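Local coordinates for PTS system, nitrogen regulatory IIA protein (Neisseria meningitidis, PDB 2A0J) that probably takes part in nitrogen regulation as a phosphocarrier related to the IIA proteins of the phosphotransferase system, and may also influence protein kinase activity, at residues A[5-10]-A[74-79]. Residues are numbered along the deposited sequence; the frame is centred on the assembly and turned at random.
Sequences GEILPL and KQATGA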
ATOM      1  N   GLY A   5      -6.062   7.797   8.884  1.00 31.57           N
ATOM      2  CA  GLY A   5      -6.031   9.174   8.423  1.00 28.53           C
ATOM      3  C   GLY A   5      -4.722   9.889   8.710  1.00 30.22           C
ATOM      4  O   GLY A   5      -4.204  10.613   7.861  1.00 29.70           O
ATOM      5  N   GLU A   6      -4.182   9.696   9.909  1.00 30.03           N
ATOM      6  CA  GLU A   6      -2.928  10.342  10.262  1.00 38.57           C
ATOM      7  C   GLU A   6      -1.763   9.609   9.616  1.00 39.93           C
ATOM      8  O   GLU A   6      -0.619  10.056   9.682  1.00 45.89           O
ATOM      9  CB  GLU A   6      -2.748  10.371  11.781  1.00 39.47           C
ATOM     10  CG  GLU A   6      -2.732   9.010  12.430  1.00 59.48           C
ATOM     11  CD  GLU A   6      -2.484   9.090  13.920  1.00 74.01           C
ATOM     12  OE1 GLU A   6      -1.446   9.662  14.319  1.00 73.41           O
ATOM     13  OE2 GLU A   6      -3.327   8.579  14.690  1.00 77.27           O
ATOM     14  N   ILE A   7      -2.061   8.484   8.980  1.00 36.40           N
ATOM     15  CA  ILE A   7      -1.034   7.692   8.327  1.00 34.41           C
ATOM     16  C   ILE A   7      -1.005   7.908   6.818  1.00 31.89           C
ATOM     17  O   ILE A   7      -0.010   7.600   6.159  1.00 33.20           O
ATOM     18  CB  ILE A   7      -1.221   6.180   8.677  1.00 38.08           C
ATOM     19  CG1 ILE A   7      -0.072   5.730   9.584  1.00 47.69           C
ATOM     20  CG2 ILE A   7      -1.302   5.313   7.417  1.00 15.50           C
ATOM     21  CD1 ILE A   7       0.088   6.567  10.849  1.00 35.83           C
ATOM     22  N   LEU A   8      -2.082   8.469   6.273  1.00 31.22           N
ATOM     23  CA  LEU A   8      -2.156   8.698   4.834  1.00 26.76           C
ATOM     24  C   LEU A   8      -2.396  10.153   4.395  1.00 20.60           C
ATOM     25  O   LEU A   8      -3.514  10.527   4.047  1.00 10.66           O
ATOM     26  CB  LEU A   8      -3.241   7.793   4.229  1.00 23.20           C
ATOM     27  CG  LEU A   8      -3.245   7.598   2.708  1.00 28.67           C
ATOM     28  CD1 LEU A   8      -1.992   6.843   2.295  1.00 27.85           C
ATOM     29  CD2 LEU A   8      -4.484   6.829   2.278  1.00 35.94           C
ATOM     30  N   PRO A   9      -1.349  10.999   4.426  1.00 17.65           N
ATOM     31  CA  PRO A   9      -1.539  12.385   3.997  1.00 16.50           C
ATOM     32  C   PRO A   9      -1.622  12.408   2.470  1.00 19.04           C
ATOM     33  O   PRO A   9      -1.291  11.426   1.810  1.00 21.53           O
ATOM     34  CB  PRO A   9      -0.289  13.080   4.521  1.00  9.98           C
ATOM     35  CG  PRO A   9       0.727  12.020   4.435  1.00 18.40           C
ATOM     36  CD  PRO A   9      -0.005  10.826   4.999  1.00 14.61           C
ATOM     37  N   LEU A  10      -2.065  13.525   1.911  1.00 25.19           N
ATOM     38  CA  LEU A  10      -2.193  13.651   0.463  1.00 22.36           C
ATOM     39  C   LEU A  10      -0.834  13.538  -0.224  1.00 21.45           C
ATOM     40  O   LEU A  10      -0.751  13.172  -1.396  1.00 16.10           O
ATOM     41  CB  LEU A  10      -2.855  14.987   0.123  1.00 23.14           C
ATOM     42  CG  LEU A  10      -4.258  15.145   0.724  1.00 23.15           C
ATOM     43  CD1 LEU A  10      -4.752  16.574   0.560  1.00 32.67           C
ATOM     44  CD2 LEU A  10      -5.202  14.178   0.042  1.00 16.33           C
ATOM     45  N   LYS A  74       9.064   3.681  14.355  1.00 20.48           N
ATOM     46  CA  LYS A  74       8.403   3.934  15.630  1.00 28.19           C
ATOM     47  C   LYS A  74       6.956   4.378  15.493  1.00 29.71           C
ATOM     48  O   LYS A  74       6.222   4.454  16.478  1.00 32.04           O
ATOM     49  CB  LYS A  74       9.190   4.967  16.444  1.00 21.11           C
ATOM     50  CG  LYS A  74      10.576   4.482  16.849  1.00 38.69           C
ATOM     51  CD  LYS A  74      10.493   3.106  17.506  1.00 39.56           C
ATOM     52  CE  LYS A  74      11.866   2.501  17.747  1.00 33.42           C
ATOM     53  NZ  LYS A  74      11.755   1.091  18.217  1.00 26.16           N
ATOM     54  N   GLN A  75       6.548   4.676  14.269  1.00 21.31           N
ATOM     55  CA  GLN A  75       5.182   5.088  14.016  1.00 20.36           C
ATOM     56  C   GLN A  75       4.772   4.571  12.655  1.00 19.59           C
ATOM     57  O   GLN A  75       5.509   4.707  11.684  1.00 18.63           O
ATOM     58  CB  GLN A  75       5.052   6.612  14.061  1.00 16.44           C
ATOM     59  CG  GLN A  75       3.644   7.100  13.752  1.00 21.38           C
ATOM     60  CD  GLN A  75       3.481   8.590  13.962  1.00 31.44           C
ATOM     61  OE1 GLN A  75       4.266   9.389  13.451  1.00 23.06           O
ATOM     62  NE2 GLN A  75       2.453   8.974  14.711  1.00 21.72           N
ATOM     63  N   ALA A  76       3.598   3.963  12.593  1.00 21.65           N
ATOM     64  CA  ALA A  76       3.091   3.426  11.342  1.00 28.06           C
ATOM     65  C   ALA A  76       3.020   4.498  10.260  1.00 25.76           C
ATOM     66  O   ALA A  76       2.759   5.668  10.532  1.00 24.65           O
ATOM     67  CB  ALA A  76       1.716   2.818  11.561  1.00 23.20           C
ATOM     68  N   THR A  77       3.255   4.089   9.023  1.00 24.60           N
ATOM     69  CA  THR A  77       3.203   5.009   7.904  1.00 27.65           C
ATOM     70  C   THR A  77       2.724   4.230   6.685  1.00 29.91           C
ATOM     71  O   THR A  77       2.977   3.027   6.573  1.00 28.28           O
ATOM     72  CB  THR A  77       4.590   5.624   7.633  1.00 31.32           C
ATOM     73  OG1 THR A  77       4.473   6.638   6.627  1.00 27.82           O
ATOM     74  CG2 THR A  77       5.580   4.549   7.181  1.00 16.81           C
ATOM     75  N   GLY A  78       2.016   4.906   5.786  1.00 27.73           N
ATOM     76  CA  GLY A  78       1.515   4.237   4.600  1.00 21.60           C
ATOM     77  C   GLY A  78       1.479   5.110   3.361  1.00 21.31           C
ATOM     78  O   GLY A  78       1.863   6.280   3.392  1.00 22.49           O
ATOM     79  N   ALA A  79       1.019   4.531   2.259  1.00 17.96           N
ATOM     80  CA  ALA A  79       0.915   5.249   0.997  1.00 16.54           C
ATOM     81  C   ALA A  79      -0.104   4.538   0.125  1.00 18.26           C
ATOM     82  O   ALA A  79      -0.444   3.379   0.371  1.00 17.86           O
ATOM     83  CB  ALA A  79       2.264   5.285   0.290  1.00  3.93           C
TER
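Ile7 and Leu8, in the N-terminal segment 5-10, lie beside the start of strand 77-83. The contact is mostly apolar. The CG1 branch of Ile7 lies alongside the backbone where the strand begins, with CG1 3.9 Å from Ala76 CB and 3.8 Å from Thr77 CA. Its other branch, CG2, comes within 3.7 Å of Gly78 N. Gly78 has no side chain, and this lets Ile7 sit close to the main chain. A chi1 of -164° turns Leu8 CG away from its own N, and the CD1 methyl lies 3.6 Å from Ala79 CA. Leu8 also touches Phe101 of strand 97-106 and Leu146 of helix 139-146.

Polar contacts are few. Gly78 N gives a weak, bent hydrogen bond to Ile7 O (3.4 Å, 144°). In exposed positions, Glu6 OE1 and Gln75 NE2 are 4.0 Å apart, too far for a hydrogen bond, and the carboxylate and amide planes lie 73° apart.

The side chains of Thr77 and Ala79 point away from this contact and touch Leu33 of helix 22-33. Segment 5-10 flanks strand 77-83 on the side away from strand 97-106, and helix 22-33 packs on a face, consistent with the layered alpha/beta EIIA type-2 fold.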